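Local structure of pngf-ii (Elizabethkingia meningoseptica, 4R4X) at residues A244-P255 and F296-G307; A44-E52 and S61-N69. The protein is a peptide:N-glycosidase that removes N-linked glycans from glycoproteins, probably by hydrolysing the bond between sugar and asparagine as PNGase F does. All coordinates share one frame; numbering follows the deposited sequence. Where two conformers were deposited one is given.

Contact 1: residues A244-P255 and F296-G307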
loop_
_atom_site.group_PDB
_atom_site.type_symbol
_atom_site.label_atom_id
_atom_site.label_comp_id
_atom_site.label_asym_id
_atom_site.label_seq_id
_atom_site.Cartn_x
_atom_site.Cartn_y
_atom_site.Cartn_z
ATOM N N ALA A 244 8.341 -21.363 14.859
ATOM C CA ALA A 244 7.880 -20.719 16.087
ATOM C C ALA A 244 8.500 -19.338 16.353
ATOM O O ALA A 244 8.028 -18.622 17.229
ATOM C CB ALA A 244 8.171 -21.620 17.277
ATOM N N TYR A 245 9.549 -18.976 15.621
ATOM C CA TYR A 245 10.422 -17.875 16.033
ATOM C C TYR A 245 10.188 -16.538 15.355
ATOM O O TYR A 245 9.503 -16.443 14.341
ATOM C CB TYR A 245 11.885 -18.309 15.892
ATOM C CG TYR A 245 12.233 -19.446 16.816
ATOM C CD1 TYR A 245 12.524 -19.212 18.150
ATOM C CD2 TYR A 245 12.247 -20.760 16.362
ATOM C CE1 TYR A 245 12.839 -20.253 19.013
ATOM C CE2 TYR A 245 12.557 -21.814 17.212
ATOM C CZ TYR A 245 12.850 -21.553 18.536
ATOM O OH TYR A 245 13.168 -22.585 19.377
ATOM N N ASP A 246 10.762 -15.500 15.972
ATOM C CA ASP A 246 10.665 -14.115 15.502
ATOM C C ASP A 246 11.826 -13.807 14.538
ATOM O O ASP A 246 12.950 -13.455 14.950
ATOM C CB ASP A 246 10.615 -13.108 16.663
ATOM C CG ASP A 246 11.816 -13.186 17.607
ATOM O OD1 ASP A 246 12.391 -14.280 17.796
ATOM O OD2 ASP A 246 12.186 -12.119 18.185
ATOM N N ARG A 247 11.536 -13.927 13.250
ATOM C CA ARG A 247 12.588 -13.965 12.241
ATOM C C ARG A 247 12.786 -12.620 11.562
ATOM O O ARG A 247 11.858 -11.838 11.435
ATOM C CB ARG A 247 12.262 -14.992 11.152
ATOM C CG ARG A 247 12.028 -16.392 11.665
ATOM C CD ARG A 247 13.208 -16.967 12.451
ATOM N NE ARG A 247 13.067 -18.423 12.556
ATOM C CZ ARG A 247 13.986 -19.232 13.074
ATOM N NH1 ARG A 247 15.125 -18.749 13.544
ATOM N NH2 ARG A 247 13.760 -20.543 13.117
ATOM N N THR A 248 14.016 -12.379 11.144
ATOM C CA THR A 248 14.340 -11.227 10.354
ATOM C C THR A 248 13.817 -11.470 8.955
ATOM O O THR A 248 14.015 -12.568 8.387
ATOM C CB THR A 248 15.865 -11.028 10.313
ATOM O OG1 THR A 248 16.358 -10.895 11.658
ATOM C CG2 THR A 248 16.214 -9.792 9.511
ATOM N N GLY A 249 13.110 -10.469 8.458
ATOM C CA GLY A 249 12.569 -10.425 7.117
ATOM C C GLY A 249 12.939 -9.157 6.340
ATOM O O GLY A 249 13.206 -8.080 6.905
ATOM N N ASP A 250 12.962 -9.299 5.023
ATOM C CA ASP A 250 13.156 -8.170 4.119
ATOM C C ASP A 250 12.344 -8.420 2.870
ATOM O O ASP A 250 12.298 -9.543 2.369
ATOM C CB ASP A 250 14.622 -8.070 3.670
ATOM C CG ASP A 250 15.391 -6.929 4.324
ATOM O OD1 ASP A 250 14.809 -6.027 4.961
ATOM O OD2 ASP A 250 16.627 -6.930 4.178
ATOM N N VAL A 251 11.737 -7.364 2.363
ATOM C CA VAL A 251 11.310 -7.281 0.979
ATOM C C VAL A 251 12.341 -6.373 0.331
ATOM O O VAL A 251 12.622 -5.266 0.832
ATOM C CB VAL A 251 9.914 -6.685 0.839
ATOM C CG1 VAL A 251 9.512 -6.610 -0.623
ATOM C CG2 VAL A 251 8.915 -7.508 1.637
ATOM N N PHE A 252 12.941 -6.867 -0.744
ATOM C CA PHE A 252 14.082 -6.213 -1.355
ATOM C C PHE A 252 13.947 -6.187 -2.861
ATOM O O PHE A 252 13.180 -6.960 -3.441
ATOM C CB PHE A 252 15.399 -6.898 -0.952
ATOM C CG PHE A 252 15.527 -8.331 -1.397
ATOM C CD1 PHE A 252 15.064 -9.365 -0.606
ATOM C CD2 PHE A 252 16.134 -8.645 -2.611
ATOM C CE1 PHE A 252 15.175 -10.694 -1.019
ATOM C CE2 PHE A 252 16.272 -9.965 -3.018
ATOM C CZ PHE A 252 15.770 -10.998 -2.226
ATOM N N ILE A 253 14.655 -5.250 -3.466
ATOM C CA ILE A 253 14.871 -5.223 -4.906
ATOM C C ILE A 253 16.372 -5.253 -5.165
ATOM O O ILE A 253 17.187 -4.927 -4.280
ATOM C CB ILE A 253 14.202 -4.012 -5.609
ATOM C CG1 ILE A 253 14.730 -2.691 -5.063
ATOM C CG2 ILE A 253 12.683 -4.067 -5.440
ATOM C CD1 ILE A 253 14.281 -1.461 -5.818
ATOM N N ILE A 254 16.746 -5.641 -6.389
ATOM C CA ILE A 254 18.140 -5.799 -6.736
ATOM C C ILE A 254 18.523 -4.767 -7.806
ATOM O O ILE A 254 18.154 -4.926 -8.984
ATOM C CB ILE A 254 18.436 -7.235 -7.225
ATOM C CG1 ILE A 254 18.128 -8.238 -6.116
ATOM C CG2 ILE A 254 19.901 -7.355 -7.641
ATOM C CD1 ILE A 254 18.209 -9.686 -6.520
ATOM N N PRO A 255 19.255 -3.708 -7.421
ATOM C CA PRO A 255 19.732 -2.796 -8.493
ATOM C C PRO A 255 20.806 -3.440 -9.375
ATOM O O PRO A 255 21.800 -3.963 -8.867
ATOM C CB PRO A 255 20.313 -1.602 -7.731
ATOM C CG PRO A 255 19.848 -1.772 -6.318
ATOM C CD PRO A 255 19.662 -3.236 -6.092
ATOM N N PHE A 296 21.974 -4.589 -2.513
ATOM C CA PHE A 296 20.528 -4.585 -2.707
ATOM C C PHE A 296 19.842 -3.482 -1.873
ATOM O O PHE A 296 20.439 -2.926 -0.932
ATOM C CB PHE A 296 19.909 -5.972 -2.475
ATOM C CG PHE A 296 19.810 -6.396 -1.045
ATOM C CD1 PHE A 296 18.669 -6.114 -0.303
ATOM C CD2 PHE A 296 20.833 -7.114 -0.438
ATOM C CE1 PHE A 296 18.560 -6.520 1.016
ATOM C CE2 PHE A 296 20.727 -7.544 0.880
ATOM C CZ PHE A 296 19.581 -7.248 1.613
ATOM N N ILE A 297 18.619 -3.144 -2.278
ATOM C CA ILE A 297 17.786 -2.160 -1.584
ATOM C C ILE A 297 16.678 -2.885 -0.837
ATOM O O ILE A 297 15.927 -3.703 -1.437
ATOM C CB ILE A 297 17.212 -1.159 -2.577
ATOM C CG1 ILE A 297 18.359 -0.271 -3.083
ATOM C CG2 ILE A 297 16.087 -0.281 -1.993
ATOM C CD1 ILE A 297 17.938 0.659 -4.169
ATOM N N GLU A 298 16.566 -2.562 0.450
ATOM C CA GLU A 298 15.445 -3.026 1.289
ATOM C C GLU A 298 14.214 -2.157 1.076
ATOM O O GLU A 298 14.201 -0.974 1.470
ATOM C CB GLU A 298 15.817 -2.955 2.773
ATOM C CG GLU A 298 17.031 -3.733 3.122
ATOM C CD GLU A 298 17.407 -3.637 4.584
ATOM O OE1 GLU A 298 17.440 -2.517 5.141
ATOM O OE2 GLU A 298 17.685 -4.695 5.176
ATOM N N LEU A 299 13.181 -2.683 0.426
ATOM C CA LEU A 299 11.911 -1.935 0.367
ATOM C C LEU A 299 11.292 -1.808 1.759
ATOM O O LEU A 299 10.780 -0.752 2.108
ATOM C CB LEU A 299 10.893 -2.606 -0.556
ATOM C CG LEU A 299 11.263 -2.789 -2.024
ATOM C CD1 LEU A 299 10.013 -3.234 -2.797
ATOM C CD2 LEU A 299 11.818 -1.478 -2.607
HETATM N N MSE A 300 11.361 -2.883 2.538
HETATM C CA MSE A 300 10.690 -2.983 3.850
HETATM C C MSE A 300 11.453 -3.977 4.682
HETATM O O MSE A 300 11.626 -5.114 4.270
HETATM C CB MSE A 300 9.236 -3.480 3.693
HETATM C CG MSE A 300 8.514 -3.742 5.024
HETATM SE SE MSE A 300 7.136 -5.161 4.880
HETATM C CE MSE A 300 6.371 -4.698 3.127
ATOM N N ARG A 301 11.927 -3.558 5.862
ATOM C CA ARG A 301 12.527 -4.446 6.838
ATOM C C ARG A 301 11.450 -4.745 7.872
ATOM O O ARG A 301 10.806 -3.817 8.398
ATOM C CB ARG A 301 13.758 -3.795 7.495
ATOM C CG ARG A 301 14.324 -4.537 8.711
ATOM C CD ARG A 301 15.626 -5.280 8.487
ATOM N NE ARG A 301 16.674 -4.473 7.858
ATOM C CZ ARG A 301 17.599 -3.718 8.462
ATOM N NH1 ARG A 301 17.664 -3.592 9.781
ATOM N NH2 ARG A 301 18.464 -3.032 7.709
ATOM N N PHE A 302 11.215 -6.037 8.127
ATOM C CA PHE A 302 10.159 -6.456 9.034
ATOM C C PHE A 302 10.630 -7.638 9.862
ATOM O O PHE A 302 11.614 -8.317 9.524
ATOM C CB PHE A 302 8.842 -6.793 8.290
ATOM C CG PHE A 302 8.915 -8.022 7.409
ATOM C CD1 PHE A 302 9.442 -7.947 6.115
ATOM C CD2 PHE A 302 8.438 -9.257 7.857
ATOM C CE1 PHE A 302 9.520 -9.077 5.308
ATOM C CE2 PHE A 302 8.518 -10.395 7.052
ATOM C CZ PHE A 302 9.053 -10.310 5.776
ATOM N N PHE A 303 9.928 -7.878 10.964
ATOM C CA PHE A 303 10.237 -9.015 11.801
ATOM C C PHE A 303 8.985 -9.817 11.999
ATOM O O PHE A 303 7.951 -9.253 12.321
ATOM C CB PHE A 303 10.846 -8.531 13.102
ATOM C CG PHE A 303 12.190 -7.916 12.892
ATOM C CD1 PHE A 303 12.297 -6.602 12.482
ATOM C CD2 PHE A 303 13.324 -8.701 12.947
ATOM C CE1 PHE A 303 13.530 -6.045 12.169
ATOM C CE2 PHE A 303 14.574 -8.148 12.675
ATOM C CZ PHE A 303 14.675 -6.822 12.259
ATOM N N THR A 304 9.065 -11.127 11.797
ATOM C CA THR A 304 7.887 -11.986 12.038
ATOM C C THR A 304 7.590 -12.064 13.525
ATOM O O THR A 304 8.490 -11.957 14.371
ATOM C CB THR A 304 7.992 -13.419 11.472
ATOM O OG1 THR A 304 8.890 -14.209 12.269
ATOM C CG2 THR A 304 8.424 -13.425 10.032
ATOM N N PRO A 305 6.310 -12.213 13.861
ATOM C CA PRO A 305 5.996 -12.502 15.223
ATOM C C PRO A 305 6.347 -13.960 15.535
ATOM O O PRO A 305 6.829 -14.660 14.669
ATOM C CB PRO A 305 4.503 -12.194 15.287
ATOM C CG PRO A 305 4.002 -12.579 13.948
ATOM C CD PRO A 305 5.109 -12.212 13.007
ATOM N N PHE A 306 6.179 -14.375 16.781
ATOM C CA PHE A 306 6.411 -15.756 17.173
ATOM C C PHE A 306 5.218 -16.653 16.815
ATOM O O PHE A 306 4.203 -16.642 17.508
ATOM C CB PHE A 306 6.615 -15.829 18.665
ATOM C CG PHE A 306 7.912 -15.252 19.167
ATOM C CD1 PHE A 306 9.040 -16.057 19.312
ATOM C CD2 PHE A 306 7.979 -13.944 19.603
ATOM C CE1 PHE A 306 10.210 -15.547 19.863
ATOM C CE2 PHE A 306 9.146 -13.426 20.122
ATOM C CZ PHE A 306 10.263 -14.224 20.254
ATOM N N GLY A 307 5.329 -17.373 15.711
ATOM C CA GLY A 307 4.449 -18.507 15.373
ATOM C C GLY A 307 2.993 -18.253 15.052
ATOM O O GLY A 307 2.112 -19.122 15.294
HETATM O O HOH W 1 7.307 -17.673 13.515
#

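Contact 2: residues A44-E52 and S61-N69. With ZN (zinc ion), chain B.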
loop_
_atom_site.group_PDB
_atom_site.type_symbol
_atom_site.label_atom_id
_atom_site.label_comp_id
_atom_site.label_asym_id
_atom_site.label_seq_id
_atom_site.Cartn_x
_atom_site.Cartn_y
_atom_site.Cartn_z
ATOM N N ALA A 44 -17.214 11.383 -18.782
ATOM C CA ALA A 44 -16.997 11.119 -17.361
ATOM C C ALA A 44 -15.781 10.229 -17.188
ATOM O O ALA A 44 -15.553 9.345 -17.990
ATOM C CB ALA A 44 -18.225 10.473 -16.752
ATOM N N ASP A 45 -14.989 10.474 -16.148
ATOM C CA ASP A 45 -13.811 9.651 -15.873
ATOM C C ASP A 45 -14.180 8.336 -15.182
ATOM O O ASP A 45 -15.142 8.287 -14.425
ATOM C CB ASP A 45 -12.841 10.433 -14.986
ATOM C CG ASP A 45 -12.200 11.601 -15.719
ATOM O OD1 ASP A 45 -11.627 11.382 -16.805
ATOM O OD2 ASP A 45 -12.267 12.726 -15.195
ATOM N N PHE A 46 -13.403 7.284 -15.423
ATOM C CA PHE A 46 -13.621 6.014 -14.714
ATOM C C PHE A 46 -13.040 6.083 -13.293
ATOM O O PHE A 46 -12.051 6.754 -13.078
ATOM C CB PHE A 46 -12.960 4.863 -15.445
ATOM C CG PHE A 46 -13.417 4.702 -16.858
ATOM C CD1 PHE A 46 -14.698 4.256 -17.142
ATOM C CD2 PHE A 46 -12.551 4.976 -17.916
ATOM C CE1 PHE A 46 -15.114 4.092 -18.452
ATOM C CE2 PHE A 46 -12.965 4.809 -19.226
ATOM C CZ PHE A 46 -14.244 4.371 -19.494
ATOM N N PRO A 47 -13.670 5.415 -12.314
ATOM C CA PRO A 47 -14.924 4.675 -12.412
ATOM C C PRO A 47 -16.106 5.615 -12.287
ATOM O O PRO A 47 -16.020 6.605 -11.584
ATOM C CB PRO A 47 -14.863 3.747 -11.204
ATOM C CG PRO A 47 -14.130 4.540 -10.175
ATOM C CD PRO A 47 -13.141 5.411 -10.941
ATOM N N PHE A 48 -17.200 5.317 -12.985
ATOM C CA PHE A 48 -18.438 6.044 -12.798
ATOM C C PHE A 48 -19.609 5.065 -12.745
ATOM O O PHE A 48 -19.474 3.919 -13.166
ATOM C CB PHE A 48 -18.633 7.146 -13.855
ATOM C CG PHE A 48 -18.789 6.654 -15.267
ATOM C CD1 PHE A 48 -19.998 6.206 -15.732
ATOM C CD2 PHE A 48 -17.720 6.708 -16.152
ATOM C CE1 PHE A 48 -20.146 5.778 -17.043
ATOM C CE2 PHE A 48 -17.854 6.269 -17.457
ATOM C CZ PHE A 48 -19.082 5.828 -17.910
ATOM N N GLU A 49 -20.723 5.518 -12.185
ATOM C CA GLU A 49 -21.890 4.658 -11.994
ATOM C C GLU A 49 -23.166 5.207 -12.584
ATOM O O GLU A 49 -23.387 6.423 -12.655
ATOM C CB GLU A 49 -22.129 4.395 -10.521
ATOM C CG GLU A 49 -21.083 3.516 -9.863
ATOM C CD GLU A 49 -21.368 3.386 -8.389
ATOM O OE1 GLU A 49 -22.150 2.472 -8.018
ATOM O OE2 GLU A 49 -20.828 4.220 -7.629
ATOM N N VAL A 50 -24.018 4.274 -12.966
ATOM C CA VAL A 50 -25.363 4.562 -13.426
ATOM C C VAL A 50 -26.330 3.640 -12.681
ATOM O O VAL A 50 -25.966 2.526 -12.300
ATOM C CB VAL A 50 -25.387 4.310 -14.965
ATOM C CG1 VAL A 50 -26.726 3.844 -15.463
ATOM C CG2 VAL A 50 -24.889 5.539 -15.708
ATOM N N ASN A 51 -27.569 4.091 -12.491
ATOM C CA ASN A 51 -28.591 3.254 -11.886
ATOM C C ASN A 51 -29.771 3.054 -12.868
ATOM O O ASN A 51 -30.105 3.942 -13.634
ATOM C CB ASN A 51 -29.005 3.934 -10.582
ATOM C CG ASN A 51 -30.061 3.175 -9.827
ATOM O OD1 ASN A 51 -29.747 2.367 -8.946
ATOM N ND2 ASN A 51 -31.316 3.442 -10.136
ATOM N N GLU A 52 -30.377 1.872 -12.874
ATOM C CA GLU A 52 -31.579 1.631 -13.662
ATOM C C GLU A 52 -32.565 0.842 -12.834
ATOM O O GLU A 52 -32.182 -0.079 -12.110
ATOM C CB GLU A 52 -31.282 0.864 -14.944
ATOM C CG GLU A 52 -30.413 1.625 -15.933
ATOM C CD GLU A 52 -30.415 1.023 -17.333
ATOM O OE1 GLU A 52 -30.788 -0.158 -17.486
ATOM O OE2 GLU A 52 -30.043 1.735 -18.294
ATOM N N SER A 61 -30.893 -1.869 -10.441
ATOM C CA SER A 61 -29.581 -2.299 -10.934
ATOM C C SER A 61 -28.602 -1.137 -10.894
ATOM O O SER A 61 -28.896 -0.041 -11.362
ATOM C CB SER A 61 -29.687 -2.848 -12.346
ATOM O OG SER A 61 -30.407 -4.073 -12.356
ATOM N N GLN A 62 -27.449 -1.389 -10.299
ATOM C CA GLN A 62 -26.388 -0.429 -10.226
ATOM C C GLN A 62 -25.257 -0.924 -11.121
ATOM O O GLN A 62 -24.832 -2.065 -10.998
ATOM C CB GLN A 62 -25.912 -0.306 -8.779
ATOM C CG GLN A 62 -25.072 0.920 -8.523
ATOM C CD GLN A 62 -25.864 2.215 -8.502
ATOM O OE1 GLN A 62 -27.081 2.237 -8.289
ATOM N NE2 GLN A 62 -25.162 3.314 -8.696
ATOM N N PHE A 63 -24.764 -0.053 -11.984
ATOM C CA PHE A 63 -23.724 -0.388 -12.953
ATOM C C PHE A 63 -22.519 0.489 -12.690
ATOM O O PHE A 63 -22.669 1.694 -12.545
ATOM C CB PHE A 63 -24.191 -0.076 -14.381
ATOM C CG PHE A 63 -25.417 -0.815 -14.803
ATOM C CD1 PHE A 63 -26.672 -0.305 -14.533
ATOM C CD2 PHE A 63 -25.320 -2.022 -15.491
ATOM C CE1 PHE A 63 -27.814 -0.993 -14.943
ATOM C CE2 PHE A 63 -26.456 -2.712 -15.891
ATOM C CZ PHE A 63 -27.709 -2.194 -15.618
ATOM N N ALA A 64 -21.337 -0.107 -12.715
ATOM C CA ALA A 64 -20.087 0.615 -12.567
ATOM C C ALA A 64 -19.235 0.424 -13.816
ATOM O O ALA A 64 -18.947 -0.700 -14.203
ATOM C CB ALA A 64 -19.334 0.133 -11.323
ATOM N N PHE A 65 -18.836 1.537 -14.419
ATOM C CA PHE A 65 -18.027 1.524 -15.622
ATOM C C PHE A 65 -16.587 1.669 -15.137
ATOM O O PHE A 65 -16.234 2.695 -14.616
ATOM C CB PHE A 65 -18.420 2.689 -16.532
ATOM C CG PHE A 65 -19.800 2.554 -17.133
ATOM C CD1 PHE A 65 -20.929 2.476 -16.328
ATOM C CD2 PHE A 65 -19.964 2.524 -18.514
ATOM C CE1 PHE A 65 -22.201 2.353 -16.884
ATOM C CE2 PHE A 65 -21.235 2.402 -19.073
ATOM C CZ PHE A 65 -22.353 2.315 -18.252
ATOM N N LEU A 66 -15.798 0.620 -15.270
ATOM C CA LEU A 66 -14.493 0.567 -14.590
ATOM C C LEU A 66 -13.390 1.043 -15.481
ATOM O O LEU A 66 -12.411 1.671 -15.023
ATOM C CB LEU A 66 -14.196 -0.852 -14.132
ATOM C CG LEU A 66 -15.254 -1.447 -13.204
ATOM C CD1 LEU A 66 -14.784 -2.808 -12.752
ATOM C CD2 LEU A 66 -15.511 -0.535 -12.021
ATOM N N ASN A 67 -13.529 0.721 -16.756
ATOM C CA ASN A 67 -12.559 1.151 -17.757
ATOM C C ASN A 67 -13.284 1.107 -19.099
ATOM O O ASN A 67 -14.504 0.910 -19.119
ATOM C CB ASN A 67 -11.290 0.285 -17.680
ATOM C CG ASN A 67 -11.585 -1.208 -17.747
ATOM O OD1 ASN A 67 -11.361 -1.960 -16.804
ATOM N ND2 ASN A 67 -12.039 -1.644 -18.881
ATOM N N ASN A 68 -12.572 1.294 -20.205
ATOM C CA ASN A 68 -13.223 1.412 -21.510
ATOM C C ASN A 68 -13.980 0.169 -21.953
ATOM O O ASN A 68 -14.856 0.249 -22.822
ATOM C CB ASN A 68 -12.207 1.775 -22.595
ATOM C CG ASN A 68 -11.620 3.146 -22.396
ATOM O OD1 ASN A 68 -12.110 4.124 -22.959
ATOM N ND2 ASN A 68 -10.578 3.235 -21.568
ATOM N N ASN A 69 -13.653 -0.971 -21.361
ATOM C CA ASN A 69 -14.236 -2.230 -21.761
ATOM C C ASN A 69 -15.113 -2.905 -20.691
ATOM O O ASN A 69 -15.985 -3.699 -21.036
ATOM C CB ASN A 69 -13.114 -3.175 -22.195
ATOM C CG ASN A 69 -12.094 -2.491 -23.115
ATOM O OD1 ASN A 69 -12.444 -1.984 -24.182
ATOM N ND2 ASN A 69 -10.830 -2.465 -22.690
HETATM ZN ZN ZN B . -31.426 0.113 -19.631
#

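Contact 1: residues A244-P255 and F296-G307
Ala244 O meets the edge of the Phe306 ring, 3.5 Å from Phe306 CD1, and a water bridges Tyr245 O and Gly307 N in 296-307. The carboxylate of Asp246 then lies stacked on the Phe306 ring, the two planes 20° apart, with CB over the ring centre, 3.8 Å from the Phe306 centroid. Arg247 N gives a nearly straight bond of 2.8 Å to Thr304 OG1, and Thr304 N returns one to Arg247 O; the Arg247 guanidinium leads away to Asp243. From Thr248 the chains pair as strands: 248-253 lies between 343-350 and 297-303 in an antiparallel sheet that continues into 493-504. Gly249 CA sits over the face of Phe302, 3.8 Å from its centroid; chi1 of 67° leans that ring across the paired backbone. On the sheet face opposite Phe302, with Thr248 and Phe252, Asp250 joins a buried salt-bridge network: its OD2 is 2.7 Å from Glu298 OE2, while Arg301 holds Glu298 side-on through NE and NH2 and reaches Asp250 OD1 with NE in a long salt bridge. Ser531 adds a hydrogen bond to Glu298 OE1. Leu299 and Met300 both face Val251, a classic beta bulge: Val251 O accepts from Met300 N at 3.2 Å and weakly from Leu299 N. Phe252 CB touches Phe296 CD1 at 3.4 Å, the rings oblique. Ile253 pairs with Ile297 through two backbone bonds, and its CG2 meets Leu299 CD1.

Contact 2: residues A44-E52 and S61-N69
Phe48 lays its ring over that of Phe65 in an offset stack, centroids 4.5 Å apart and planes at 18°. Its CE1 sits above the Phe65 ring, off toward the rim, and Phe65 CB in turn lies over the face of Phe48, 3.6 Å from the Phe48 centroid. The chi1 of 65° turns the Phe48 ring back over the neighbouring strand. Farther along the same face, Val50 CB approaches Phe65 CE1, and Glu52 CG packs against Phe63 CE1 at 3.8 Å; the Phe63 ring also meets Phe163 edge to face. These residues belong to a beta hairpin in the N-terminal domain, with Phe48–Phe65, Val50–Phe63 and Glu52–Ser61 as hydrogen-bonded antiparallel pairs, two backbone bonds each. Beside Phe63, the Glu52 carboxylate turns to the zinc ion and binds it with both oxygens, OE1 at 2.2 Å and OE2 at 2.5 Å; Asp159 also binds this metal. On the other face of the sheet Gln62, bent at chi2 (73°), directs NE2 to Glu49 OE1 over 3.2 Å. The amide meets that oxygen from above the carboxylate plane, and Tyr176 from helix 173-182 supplies a second hydrogen bond to it. Ahead of the first strand, Phe46 packs on the chain leaving the second: Asn67 C lies over one face of its ring, Phe65 O meets the edge 3.3 Å from Phe46 CD1, and Asn68 ND2 comes to 3.7 Å from Phe46 CE2. The next peptide, into Pro47, is cis, and Pro47 CA approaches Phe65 O.

Overall arrangement
Contact 2 lies in the N-terminal domain and contact 1 in the PNGase F-type part that follows it along the chain. Their centres are 40 Å apart, on opposite sides of the chain's centre, and the nearest atoms stay about 26 Å from each other. Both join antiparallel strands, but contact 2 is a local hairpin with eight residues between its segments, whereas contact 1 brings together strands separated by forty residues and is more deeply buried. The zinc ion held by Glu52 and Asp159 belongs to contact 2 alone. Contact 1 contains no metal.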